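Local coordinates for protein glycosyl hydrolase, family 8 (Clostridium perfringens, PDB 3REN) that probably hydrolyses alpha-linked glucans such as starch, as an alpha-amylase with the (alpha/alpha)6-barrel fold of glycoside hydrolase family 8, at residues L70-V73 with E79-D82; E83-V88 with F133-Y138; I119-L124 with R241-E246; D307-Y312 with G323-E328. One frame throughout, in Å; residues are numbered along the deposited sequence.

Interaction 1 of 4, residues L70-V73 with E79-D82; sequences LYSV and ELFD
S72 and F81 bring two successive helices of the barrel, 62-74 and 78-89, within 5.1 Å of each other at their CA atoms, close enough for backbone and short side chains to touch. The small S72 side chain sits at this closest point. Its CB is 3.6 Å from F81 CB and about as far from the F81 backbone N, so the serine lies directly against the neighbouring helix. One bond further, OG stands beside its own backbone N (chi1 -63°) and comes to 3.1 Å from L80 CG; L80 CD2 is next to it. This hydroxyl makes no hydrogen bond across the contact; its polar partner is M68 O, one turn back on its own helix.

On one flank Y71 meets L80: CE2, on the ring edge, lies 4.2 Å from L80 CD2, while the Y71 hydroxyl is hydrogen-bonded to E23. On the other flank the F81 ring turns its edge to the first helix, CD1 reaching V73 CB at 4.1 Å, with V73 N near the ring plane. The same ring also makes edge-to-face pairs with W130 and Y135.

The chemistry is therefore almost wholly apolar: the S72 hydroxyl is satisfied within its own helix, leaving close van der Waals fit to join this helical hairpin.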
loop_
_atom_site.group_PDB
_atom_site.type_symbol
_atom_site.label_atom_id
_atom_site.label_comp_id
_atom_site.label_asym_id
_atom_site.label_seq_id
_atom_site.Cartn_x
_atom_site.Cartn_y
_atom_site.Cartn_z
ATOM N N LEU A 70 8.956 0.627 4.444
ATOM C CA LEU A 70 8.731 -0.821 4.494
ATOM C C LEU A 70 9.763 -1.622 3.693
ATOM O O LEU A 70 10.278 -2.675 4.163
ATOM C CB LEU A 70 7.335 -1.190 4.024
ATOM C CG LEU A 70 6.203 -0.807 4.970
ATOM C CD1 LEU A 70 4.858 -1.078 4.252
ATOM C CD2 LEU A 70 6.313 -1.719 6.201
ATOM N N TYR A 71 10.036 -1.139 2.478
ATOM C CA TYR A 71 11.072 -1.724 1.653
ATOM C C TYR A 71 12.427 -1.739 2.373
ATOM O O TYR A 71 13.144 -2.745 2.333
ATOM C CB TYR A 71 11.226 -0.916 0.360
ATOM C CG TYR A 71 12.406 -1.354 -0.479
ATOM C CD1 TYR A 71 12.321 -2.490 -1.280
ATOM C CD2 TYR A 71 13.596 -0.666 -0.434
ATOM C CE1 TYR A 71 13.408 -2.911 -2.042
ATOM C CE2 TYR A 71 14.690 -1.064 -1.186
ATOM C CZ TYR A 71 14.589 -2.191 -1.983
ATOM O OH TYR A 71 15.645 -2.586 -2.771
ATOM N N SER A 72 12.806 -0.605 2.964
ATOM C CA SER A 72 14.106 -0.488 3.690
ATOM C C SER A 72 14.266 -1.487 4.826
ATOM O O SER A 72 15.324 -2.087 4.955
ATOM C CB SER A 72 14.280 0.908 4.267
ATOM O OG SER A 72 14.313 1.830 3.215
ATOM N N VAL A 73 13.258 -1.680 5.654
ATOM C CA VAL A 73 13.331 -2.639 6.732
ATOM C C VAL A 73 13.400 -4.072 6.217
ATOM O O VAL A 73 14.135 -4.847 6.697
ATOM C CB VAL A 73 12.309 -2.415 7.893
ATOM C CG1 VAL A 73 10.944 -2.569 7.448
ATOM C CG2 VAL A 73 12.651 -3.259 9.090
ATOM N N GLU A 79 20.349 2.637 7.152
ATOM C CA GLU A 79 20.620 3.966 6.571
ATOM C C GLU A 79 19.512 4.560 5.666
ATOM O O GLU A 79 19.152 5.721 5.803
ATOM C CB GLU A 79 21.915 3.914 5.788
ATOM C CG GLU A 79 22.494 5.247 5.493
ATOM C CD GLU A 79 23.913 5.141 4.930
ATOM O OE1 GLU A 79 24.100 5.556 3.755
ATOM O OE2 GLU A 79 24.817 4.635 5.660
ATOM N N LEU A 80 19.011 3.762 4.728
ATOM C CA LEU A 80 17.983 4.200 3.845
ATOM C C LEU A 80 16.699 4.400 4.639
ATOM O O LEU A 80 15.963 5.369 4.392
ATOM C CB LEU A 80 17.812 3.172 2.716
ATOM C CG LEU A 80 16.674 3.277 1.714
ATOM C CD1 LEU A 80 16.815 4.567 0.918
ATOM C CD2 LEU A 80 16.681 2.036 0.807
ATOM N N PHE A 81 16.435 3.494 5.589
ATOM C CA PHE A 81 15.260 3.620 6.425
ATOM C C PHE A 81 15.245 4.972 7.117
ATOM O O PHE A 81 14.247 5.737 7.007
ATOM C CB PHE A 81 15.144 2.474 7.444
ATOM C CG PHE A 81 13.869 2.520 8.270
ATOM C CD1 PHE A 81 12.782 1.685 7.959
ATOM C CD2 PHE A 81 13.754 3.384 9.377
ATOM C CE1 PHE A 81 11.586 1.719 8.708
ATOM C CE2 PHE A 81 12.548 3.433 10.136
ATOM C CZ PHE A 81 11.471 2.600 9.802
ATOM N N ASP A 82 16.361 5.296 7.778
ATOM C CA ASP A 82 16.488 6.548 8.526
ATOM C C ASP A 82 16.372 7.767 7.659
ATOM O O ASP A 82 15.859 8.818 8.106
ATOM C CB ASP A 82 17.792 6.577 9.346
ATOM C CG ASP A 82 17.705 5.672 10.608
ATOM O OD1 ASP A 82 16.598 5.400 11.123
ATOM O OD2 ASP A 82 18.741 5.191 11.084
#

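Interaction 2 of 4, residues E83-V88 with F133-Y138; sequences EHFDIV and FYYKFY. With EDO (1,2-ethanediol), chain H; EDO (1,2-ethanediol), chain I.
F85 holds CG anti to its backbone N (chi1 -177°), which sends the phenyl ring straight out from helix 78-89 toward helix 133-150. Y135, with CG beside its backbone N, swings its ring round toward F85, and Y138 presents a ring face to it. These short helical segments run 13.3 Å apart at 30°, and aromatic side chains bridge that wide spacing.

The clearest pair is T-shaped: the edge of F85 is directed at the face of Y138, planes at 89° and centroids 5.0 Å apart. F85 CZ lies 3.6 Å from Y138 CG, toward the rim of the tyrosine ring rather than over its centre. Y135 packs obliquely on F85, its CE1 touching F85 CD2 at 3.8 Å. Y134 completes the ring of neighbours edge to edge, its CE2 against F85 CE2, on the more exposed margin. With no hydrogen bond across the contact, shape and aromatic packing do the work; the Y135 hydroxyl is hydrogen-bonded to K78.

Away from this cluster H84 NE2 is hydrogen-bonded to O1 of the 1,2-ethanediol of chain I (2.5 Å), which probably came from the crystallisation liquor. M69 of helix 62-74 and L123 of helix 113-130 also pack on F85, placing the phenyl ring where four helices of the barrel meet.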
loop_
_atom_site.group_PDB
_atom_site.type_symbol
_atom_site.label_atom_id
_atom_site.label_comp_id
_atom_site.label_asym_id
_atom_site.label_seq_id
_atom_site.Cartn_x
_atom_site.Cartn_y
_atom_site.Cartn_z
ATOM N N GLU A 83 16.799 7.648 6.411
ATOM C CA GLU A 83 16.759 8.815 5.572
ATOM C C GLU A 83 15.305 9.183 5.229
ATOM O O GLU A 83 14.951 10.368 5.171
ATOM C CB GLU A 83 17.617 8.576 4.325
ATOM C CG GLU A 83 17.554 9.687 3.314
ATOM C CD GLU A 83 18.546 9.468 2.174
ATOM O OE1 GLU A 83 19.562 8.766 2.414
ATOM O OE2 GLU A 83 18.310 9.981 1.046
ATOM N N HIS A 84 14.449 8.169 5.040
ATOM C CA HIS A 84 13.040 8.421 4.745
ATOM C C HIS A 84 12.227 8.712 6.015
ATOM O O HIS A 84 11.335 9.576 5.984
ATOM C CB HIS A 84 12.458 7.286 3.899
ATOM C CG HIS A 84 13.040 7.283 2.525
ATOM N ND1 HIS A 84 12.520 8.046 1.505
ATOM C CD2 HIS A 84 14.190 6.740 2.046
ATOM C CE1 HIS A 84 13.292 7.931 0.441
ATOM N NE2 HIS A 84 14.317 7.153 0.748
ATOM N N PHE A 85 12.543 8.019 7.113
ATOM C CA PHE A 85 11.959 8.365 8.426
ATOM C C PHE A 85 12.215 9.856 8.769
ATOM O O PHE A 85 11.310 10.554 9.182
ATOM C CB PHE A 85 12.479 7.427 9.504
ATOM C CG PHE A 85 11.884 7.654 10.864
ATOM C CD1 PHE A 85 10.547 8.026 11.028
ATOM C CD2 PHE A 85 12.657 7.464 12.001
ATOM C CE1 PHE A 85 10.000 8.232 12.279
ATOM C CE2 PHE A 85 12.089 7.654 13.269
ATOM C CZ PHE A 85 10.752 8.051 13.389
ATOM N N ASP A 86 13.432 10.356 8.563
ATOM C CA ASP A 86 13.684 11.801 8.786
ATOM C C ASP A 86 12.778 12.749 8.004
ATOM O O ASP A 86 12.353 13.784 8.536
ATOM C CB ASP A 86 15.123 12.167 8.489
ATOM C CG ASP A 86 16.076 11.691 9.557
ATOM O OD1 ASP A 86 15.657 11.252 10.665
ATOM O OD2 ASP A 86 17.263 11.744 9.256
ATOM N N ILE A 87 12.503 12.420 6.748
ATOM C CA ILE A 87 11.489 13.172 5.979
ATOM C C ILE A 87 10.083 13.078 6.590
ATOM O O ILE A 87 9.369 14.074 6.665
ATOM C CB ILE A 87 11.462 12.698 4.504
ATOM C CG1 ILE A 87 12.738 13.193 3.812
ATOM C CG2 ILE A 87 10.184 13.164 3.785
ATOM C CD1 ILE A 87 13.210 12.296 2.662
ATOM N N VAL A 88 9.674 11.879 7.011
ATOM C CA VAL A 88 8.365 11.700 7.654
ATOM C C VAL A 88 8.219 12.529 8.962
ATOM O O VAL A 88 7.176 13.151 9.221
ATOM C CB VAL A 88 8.125 10.185 7.892
ATOM C CG1 VAL A 88 7.075 9.936 8.909
ATOM C CG2 VAL A 88 7.745 9.537 6.551
ATOM N N PHE A 133 14.443 1.194 20.378
ATOM C CA PHE A 133 13.219 1.634 21.020
ATOM C C PHE A 133 12.668 2.933 20.404
ATOM O O PHE A 133 11.465 3.175 20.496
ATOM C CB PHE A 133 13.469 1.912 22.498
ATOM C CG PHE A 133 14.215 3.190 22.727
ATOM C CD1 PHE A 133 13.525 4.391 22.919
ATOM C CD2 PHE A 133 15.611 3.213 22.687
ATOM C CE1 PHE A 133 14.223 5.594 23.075
ATOM C CE2 PHE A 133 16.331 4.417 22.847
ATOM C CZ PHE A 133 15.631 5.604 23.045
ATOM N N TYR A 134 13.549 3.788 19.852
ATOM C CA TYR A 134 13.151 5.100 19.343
ATOM C C TYR A 134 12.022 4.981 18.289
ATOM O O TYR A 134 11.007 5.682 18.387
ATOM C CB TYR A 134 14.338 5.894 18.761
ATOM C CG TYR A 134 13.921 7.286 18.400
ATOM C CD1 TYR A 134 13.998 8.326 19.336
ATOM C CD2 TYR A 134 13.365 7.561 17.144
ATOM C CE1 TYR A 134 13.566 9.605 19.008
ATOM C CE2 TYR A 134 12.910 8.822 16.819
ATOM C CZ TYR A 134 13.015 9.838 17.735
ATOM O OH TYR A 134 12.576 11.093 17.388
ATOM N N TYR A 135 12.225 4.089 17.306
ATOM C CA TYR A 135 11.200 3.750 16.327
ATOM C C TYR A 135 9.855 3.376 16.973
ATOM O O TYR A 135 8.795 3.845 16.532
ATOM C CB TYR A 135 11.674 2.577 15.467
ATOM C CG TYR A 135 12.952 2.826 14.678
ATOM C CD1 TYR A 135 13.117 3.990 13.946
ATOM C CD2 TYR A 135 13.982 1.865 14.642
ATOM C CE1 TYR A 135 14.267 4.218 13.219
ATOM C CE2 TYR A 135 15.160 2.084 13.890
ATOM C CZ TYR A 135 15.292 3.259 13.191
ATOM O OH TYR A 135 16.436 3.527 12.439
ATOM N N LYS A 136 9.908 2.536 18.009
ATOM C CA LYS A 136 8.715 2.033 18.690
ATOM C C LYS A 136 7.984 3.178 19.423
ATOM O O LYS A 136 6.764 3.290 19.332
ATOM C CB LYS A 136 9.103 0.912 19.680
ATOM C CG LYS A 136 7.972 0.239 20.428
ATOM C CD LYS A 136 8.526 -0.760 21.450
ATOM C CE LYS A 136 7.464 -1.176 22.445
ATOM N NZ LYS A 136 7.994 -2.149 23.458
ATOM N N PHE A 137 8.733 4.018 20.130
ATOM C CA PHE A 137 8.147 5.129 20.867
ATOM C C PHE A 137 7.507 6.122 19.924
ATOM O O PHE A 137 6.440 6.660 20.210
ATOM C CB PHE A 137 9.216 5.874 21.708
ATOM C CG PHE A 137 9.555 5.192 22.998
ATOM C CD1 PHE A 137 9.311 3.838 23.166
ATOM C CD2 PHE A 137 10.129 5.906 24.054
ATOM C CE1 PHE A 137 9.613 3.201 24.380
ATOM C CE2 PHE A 137 10.462 5.261 25.252
ATOM C CZ PHE A 137 10.188 3.912 25.405
ATOM N N TYR A 138 8.172 6.366 18.806
ATOM C CA TYR A 138 7.636 7.281 17.819
ATOM C C TYR A 138 6.343 6.682 17.220
ATOM O O TYR A 138 5.346 7.390 17.101
ATOM C CB TYR A 138 8.689 7.595 16.760
ATOM C CG TYR A 138 8.413 8.908 16.044
ATOM C CD1 TYR A 138 9.094 10.081 16.412
ATOM C CD2 TYR A 138 7.494 8.976 14.975
ATOM C CE1 TYR A 138 8.873 11.276 15.759
ATOM C CE2 TYR A 138 7.264 10.196 14.311
ATOM C CZ TYR A 138 7.948 11.325 14.718
ATOM O OH TYR A 138 7.712 12.536 14.103
HETATM C C1 EDO H . 15.269 11.016 0.188
HETATM O O1 EDO H . 16.554 11.652 0.357
HETATM C C2 EDO H . 14.942 10.887 -1.299
HETATM O O2 EDO H . 16.075 10.281 -1.963
HETATM C C1 EDO I . 16.206 6.778 -2.429
HETATM O O1 EDO I . 16.123 6.935 -1.009
HETATM C C2 EDO I . 14.815 6.497 -2.986
HETATM O O2 EDO I . 14.058 7.700 -2.927
#

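Interaction 3 of 4, residues I119-L124 with R241-E246; sequences IIKALL and RIEAGE
K121 reaches out from helix 113-130 to E243 at the end of helix 231-243, a salt bridge between two helices of the (alpha/alpha)6 barrel. The CA atoms of K121 and E243, the closest CA pair of the two segments, are 11.9 Å apart. Charge accounts for the whole contact. K121 NZ donates to E243 OE2, approaching on the syn side of the carboxylate but 32° out of its plane; OE1 is a distant second at 4.1 Å from the same nitrogen. Both side chains are extended beyond CG, and the two cross at about a right angle. For K121 the first torsion also has CG anti to the backbone N (chi1 -176°), so all its methylenes are spent on span. Side chains of helix 176-185 lie alongside, T178 touching K121 and P177 touching E243.

Backbone bonds shape the glutamate's end of the bridge. Helix 231-243 closes in a Schellman motif: E246 N returns to R241 O at 2.8 Å and G245 N to I242 O at 2.9 Å, with G245 at positive phi (88°). There a side chain would press on the preceding carbonyl oxygen.

A second set of charges ties down the turn. R241 forms salt bridges with E248 and E201, and its guanidinium lies under E246 CB. R241 NH1 and E246 OE1 are also paired at 3.6 Å, but that oxygen stands well off the guanidinium plane, so no N-H points at it. The bridge across the helices is shorter: K121 NZ to E243 OE2, 2.7 Å.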
loop_
_atom_site.group_PDB
_atom_site.type_symbol
_atom_site.label_atom_id
_atom_site.label_comp_id
_atom_site.label_asym_id
_atom_site.label_seq_id
_atom_site.Cartn_x
_atom_site.Cartn_y
_atom_site.Cartn_z
ATOM N N ILE A 119 3.080 3.598 8.276
ATOM C CA ILE A 119 4.254 4.138 8.961
ATOM C C ILE A 119 4.479 3.525 10.347
ATOM O O ILE A 119 5.616 3.198 10.715
ATOM C CB ILE A 119 4.187 5.687 8.971
ATOM C CG1 ILE A 119 4.472 6.162 7.534
ATOM C CG2 ILE A 119 5.271 6.293 9.966
ATOM C CD1 ILE A 119 4.174 7.604 7.212
ATOM N N ILE A 120 3.403 3.333 11.104
ATOM C CA ILE A 120 3.493 2.644 12.369
ATOM C C ILE A 120 4.045 1.240 12.137
ATOM O O ILE A 120 4.911 0.810 12.874
ATOM C CB ILE A 120 2.133 2.593 13.085
ATOM C CG1 ILE A 120 1.813 3.950 13.701
ATOM C CG2 ILE A 120 2.142 1.520 14.193
ATOM C CD1 ILE A 120 0.286 4.304 13.644
ATOM N N LYS A 121 3.548 0.538 11.110
ATOM C CA LYS A 121 3.996 -0.818 10.820
ATOM C C LYS A 121 5.490 -0.835 10.501
ATOM O O LYS A 121 6.220 -1.638 11.071
ATOM C CB LYS A 121 3.219 -1.416 9.635
ATOM C CG LYS A 121 3.576 -2.894 9.336
ATOM C CD LYS A 121 2.875 -3.342 8.025
ATOM C CE LYS A 121 2.829 -4.871 7.932
ATOM N NZ LYS A 121 2.391 -5.424 6.568
ATOM N N ALA A 122 5.961 0.060 9.632
ATOM C CA ALA A 122 7.397 0.149 9.306
ATOM C C ALA A 122 8.249 0.427 10.547
ATOM O O ALA A 122 9.326 -0.152 10.722
ATOM C CB ALA A 122 7.642 1.230 8.271
ATOM N N LEU A 123 7.759 1.303 11.407
ATOM C CA LEU A 123 8.447 1.636 12.674
ATOM C C LEU A 123 8.505 0.463 13.657
ATOM O O LEU A 123 9.562 0.193 14.254
ATOM C CB LEU A 123 7.829 2.876 13.314
ATOM C CG LEU A 123 8.151 4.200 12.611
ATOM C CD1 LEU A 123 7.225 5.284 13.139
ATOM C CD2 LEU A 123 9.625 4.593 12.821
ATOM N N LEU A 124 7.390 -0.245 13.839
ATOM C CA LEU A 124 7.378 -1.412 14.721
ATOM C C LEU A 124 8.243 -2.543 14.156
ATOM O O LEU A 124 8.993 -3.176 14.895
ATOM C CB LEU A 124 5.958 -1.873 15.031
ATOM C CG LEU A 124 5.120 -0.831 15.788
ATOM C CD1 LEU A 124 3.653 -1.304 16.007
ATOM C CD2 LEU A 124 5.798 -0.467 17.123
ATOM N N ARG A 241 -5.381 -9.316 5.821
ATOM C CA ARG A 241 -5.962 -10.454 6.534
ATOM C C ARG A 241 -4.962 -11.590 6.738
ATOM O O ARG A 241 -4.843 -12.132 7.827
ATOM C CB ARG A 241 -7.158 -10.971 5.740
ATOM C CG ARG A 241 -8.447 -10.124 5.911
ATOM C CD ARG A 241 -9.243 -10.608 7.124
ATOM N NE ARG A 241 -9.914 -11.868 6.808
ATOM C CZ ARG A 241 -10.695 -12.565 7.633
ATOM N NH1 ARG A 241 -10.909 -12.187 8.894
ATOM N NH2 ARG A 241 -11.223 -13.691 7.193
ATOM N N ILE A 242 -4.281 -11.995 5.675
ATOM C CA ILE A 242 -3.417 -13.170 5.800
ATOM C C ILE A 242 -2.173 -12.883 6.626
ATOM O O ILE A 242 -1.763 -13.743 7.381
ATOM C CB ILE A 242 -3.063 -13.844 4.436
ATOM C CG1 ILE A 242 -2.151 -12.966 3.598
ATOM C CG2 ILE A 242 -4.347 -14.234 3.706
ATOM C CD1 ILE A 242 -2.008 -13.414 2.126
ATOM N N GLU A 243 -1.593 -11.674 6.497
ATOM C CA GLU A 243 -0.392 -11.305 7.265
ATOM C C GLU A 243 -0.697 -11.263 8.738
ATOM O O GLU A 243 0.203 -11.440 9.549
ATOM C CB GLU A 243 0.222 -9.968 6.819
ATOM C CG GLU A 243 0.835 -9.984 5.448
ATOM C CD GLU A 243 1.391 -8.617 5.010
ATOM O OE1 GLU A 243 2.178 -8.592 4.046
ATOM O OE2 GLU A 243 1.041 -7.557 5.603
ATOM N N ALA A 244 -1.964 -11.061 9.089
ATOM C CA ALA A 244 -2.398 -11.053 10.476
ATOM C C ALA A 244 -2.830 -12.442 10.956
ATOM O O ALA A 244 -3.294 -12.591 12.077
ATOM C CB ALA A 244 -3.562 -10.057 10.651
ATOM N N GLY A 245 -2.704 -13.443 10.099
ATOM C CA GLY A 245 -3.062 -14.824 10.441
ATOM C C GLY A 245 -4.515 -15.202 10.183
ATOM O O GLY A 245 -4.946 -16.278 10.574
ATOM N N GLU A 246 -5.297 -14.334 9.543
ATOM C CA GLU A 246 -6.714 -14.667 9.270
ATOM C C GLU A 246 -6.862 -15.510 7.998
ATOM O O GLU A 246 -5.901 -15.657 7.221
ATOM C CB GLU A 246 -7.553 -13.395 9.150
ATOM C CG GLU A 246 -7.446 -12.428 10.313
ATOM C CD GLU A 246 -8.130 -12.932 11.593
ATOM O OE1 GLU A 246 -9.047 -13.798 11.511
ATOM O OE2 GLU A 246 -7.738 -12.455 12.693
#

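Interaction 4 of 4, residues D307-Y312 with G323-E328; sequences DKLKYY and GGFGDE. With EDO (1,2-ethanediol), chain L.
F325 pushes its ring edge into the last turn of helix 299-312, and this is the tight half of the contact. CE2 comes 3.4 Å from L309 O, the oxygen lying near the ring plane, so C-H groups at the edge face a carbonyl oxygen. The same CE2 is 3.9 Å from Y312 CB and 4.2 Å from L309 CD2. CG of F325 stands beside its own backbone N (chi1 -67°), a setting that takes the ring from the loop back to the helix. Side chains of A341 and F345, from helix 335-346, and L26, from helix 21-33, pack on the same phenyl group, while the F325 backbone N is hydrogen-bonded to N338.

Beyond the ring the fit is looser and wetter. Y312 and G326 are joined through a water, which donates to Y312 O at 2.7 Å and accepts from G326 N at 3.2 Å. The Y312 ring leads away from the loop, and the edge of Y311 comes over it, CD2 above the centre of one face. Further along, exposed E328 has a weak hydrogen bond from a 1,2-ethanediol, probably picked up during crystallisation.

No direct hydrogen bond joins the two segments. A buried phenyl group packs the loop against the helix, and a single water ties its backbone to the carbonyl of Y312 at the helix's last turn, so the link is apolar inside and solvent-mediated outside.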
loop_
_atom_site.group_PDB
_atom_site.type_symbol
_atom_site.label_atom_id
_atom_site.label_comp_id
_atom_site.label_asym_id
_atom_site.label_seq_id
_atom_site.Cartn_x
_atom_site.Cartn_y
_atom_site.Cartn_z
ATOM N N ASP A 307 5.869 -12.379 -13.547
ATOM C CA ASP A 307 6.027 -12.317 -14.983
ATOM C C ASP A 307 5.313 -11.112 -15.550
ATOM O O ASP A 307 5.847 -10.464 -16.436
ATOM C CB ASP A 307 5.554 -13.609 -15.663
ATOM C CG ASP A 307 6.572 -14.749 -15.522
ATOM O OD1 ASP A 307 7.716 -14.520 -15.048
ATOM O OD2 ASP A 307 6.219 -15.898 -15.857
ATOM N N LYS A 308 4.127 -10.787 -15.039
ATOM C CA LYS A 308 3.439 -9.566 -15.500
ATOM C C LYS A 308 4.212 -8.302 -15.182
ATOM O O LYS A 308 4.250 -7.383 -16.002
ATOM C CB LYS A 308 2.021 -9.426 -14.935
ATOM C CG LYS A 308 1.091 -10.500 -15.377
ATOM C CD LYS A 308 0.780 -10.356 -16.844
ATOM C CE LYS A 308 -0.411 -11.250 -17.230
ATOM N NZ LYS A 308 -0.707 -11.018 -18.672
ATOM N N LEU A 309 4.803 -8.246 -13.988
ATOM C CA LEU A 309 5.596 -7.083 -13.601
ATOM C C LEU A 309 6.855 -6.980 -14.456
ATOM O O LEU A 309 7.204 -5.914 -14.916
ATOM C CB LEU A 309 5.924 -7.089 -12.089
ATOM C CG LEU A 309 4.774 -6.930 -11.082
ATOM C CD1 LEU A 309 5.375 -6.952 -9.649
ATOM C CD2 LEU A 309 4.048 -5.604 -11.313
ATOM N N LYS A 310 7.536 -8.102 -14.700
ATOM C CA LYS A 310 8.673 -8.060 -15.610
ATOM C C LYS A 310 8.319 -7.544 -17.008
ATOM O O LYS A 310 9.103 -6.830 -17.639
ATOM C CB LYS A 310 9.255 -9.442 -15.784
ATOM C CG LYS A 310 9.783 -10.087 -14.517
ATOM C CD LYS A 310 10.794 -11.138 -15.009
ATOM C CE LYS A 310 10.648 -12.411 -14.307
ATOM N NZ LYS A 310 11.800 -13.192 -14.818
ATOM N N TYR A 311 7.164 -7.976 -17.501
ATOM C CA TYR A 311 6.695 -7.638 -18.834
ATOM C C TYR A 311 6.419 -6.154 -18.968
ATOM O O TYR A 311 6.793 -5.560 -19.965
ATOM C CB TYR A 311 5.392 -8.380 -19.146
ATOM C CG TYR A 311 4.907 -8.097 -20.541
ATOM C CD1 TYR A 311 5.492 -8.732 -21.648
ATOM C CD2 TYR A 311 3.853 -7.208 -20.765
ATOM C CE1 TYR A 311 5.051 -8.473 -22.926
ATOM C CE2 TYR A 311 3.396 -6.956 -22.023
ATOM C CZ TYR A 311 3.998 -7.587 -23.098
ATOM O OH TYR A 311 3.522 -7.326 -24.353
ATOM N N TYR A 312 5.759 -5.569 -17.963
ATOM C CA TYR A 312 5.404 -4.140 -18.016
ATOM C C TYR A 312 6.522 -3.174 -17.634
ATOM O O TYR A 312 6.455 -1.985 -17.982
ATOM C CB TYR A 312 4.133 -3.867 -17.196
ATOM C CG TYR A 312 2.939 -4.368 -17.940
ATOM C CD1 TYR A 312 2.564 -3.769 -19.151
ATOM C CD2 TYR A 312 2.190 -5.433 -17.461
ATOM C CE1 TYR A 312 1.479 -4.234 -19.886
ATOM C CE2 TYR A 312 1.099 -5.901 -18.172
ATOM C CZ TYR A 312 0.752 -5.293 -19.392
ATOM O OH TYR A 312 -0.333 -5.743 -20.122
ATOM N N GLY A 323 13.603 1.051 -16.283
ATOM C CA GLY A 323 13.586 0.452 -14.966
ATOM C C GLY A 323 12.239 0.664 -14.295
ATOM O O GLY A 323 11.888 -0.075 -13.379
ATOM N N GLY A 324 11.500 1.672 -14.753
ATOM C CA GLY A 324 10.224 2.030 -14.143
ATOM C C GLY A 324 8.945 1.507 -14.801
ATOM O O GLY A 324 8.990 0.772 -15.785
ATOM N N PHE A 325 7.805 1.914 -14.236
ATOM C CA PHE A 325 6.489 1.618 -14.793
ATOM C C PHE A 325 5.788 2.934 -15.133
ATOM O O PHE A 325 5.723 3.858 -14.294
ATOM C CB PHE A 325 5.636 0.840 -13.800
ATOM C CG PHE A 325 6.144 -0.544 -13.520
ATOM C CD1 PHE A 325 7.194 -0.748 -12.633
ATOM C CD2 PHE A 325 5.574 -1.644 -14.145
ATOM C CE1 PHE A 325 7.680 -2.035 -12.378
ATOM C CE2 PHE A 325 6.051 -2.924 -13.892
ATOM C CZ PHE A 325 7.116 -3.117 -13.019
ATOM N N GLY A 326 5.279 3.006 -16.360
ATOM C CA GLY A 326 4.554 4.190 -16.801
ATOM C C GLY A 326 4.467 4.269 -18.308
ATOM O O GLY A 326 4.757 3.310 -19.013
ATOM N N ASP A 327 4.067 5.426 -18.813
ATOM C CA ASP A 327 3.755 5.533 -20.213
ATOM C C ASP A 327 4.914 6.231 -20.879
ATOM O O ASP A 327 5.107 7.418 -20.681
ATOM C CB ASP A 327 2.427 6.294 -20.385
ATOM C CG ASP A 327 1.933 6.314 -21.849
ATOM O OD1 ASP A 327 2.735 6.066 -22.780
ATOM O OD2 ASP A 327 0.738 6.596 -22.062
ATOM N N GLU A 328 5.705 5.481 -21.641
ATOM C CA GLU A 328 6.836 6.049 -22.411
ATOM C C GLU A 328 6.486 7.232 -23.311
ATOM O O GLU A 328 7.346 8.075 -23.549
ATOM C CB GLU A 328 7.505 4.989 -23.276
ATOM C CG GLU A 328 8.303 3.958 -22.526
ATOM C CD GLU A 328 9.062 3.027 -23.457
ATOM O OE1 GLU A 328 9.951 3.499 -24.219
ATOM O OE2 GLU A 328 8.791 1.812 -23.404
HETATM C C1 EDO L . 9.884 -1.222 -23.656
HETATM O O1 EDO L . 10.955 -0.540 -22.978
HETATM C C2 EDO L . 9.949 -2.716 -23.362
HETATM O O2 EDO L . 9.796 -2.934 -21.958
HETATM O O HOH W 1 4.816 0.068 -17.514
#

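Interactions 1, 2 and 3 form one continuous region of the (alpha/alpha)6 barrel. Interactions 1 and 2 share helix 78-89, with centres 10 Å apart. Helix 113-130 of interaction 3 lies against both: F81 CE1 touches A122 O and F85 CZ touches L123 CD2, at 3.6 and 3.7 Å. Along the chain interaction 1 closes before the others open, while the segments of interactions 2 and 3 alternate: 119-124 falls between 83-88 and 133-138, with 241-246 after both. Interaction 4, last in sequence, stands apart, about 27 Å from interaction 3 between centres and across the chain's centre, so interaction 4 packs a loop onto a helix independently of the other three.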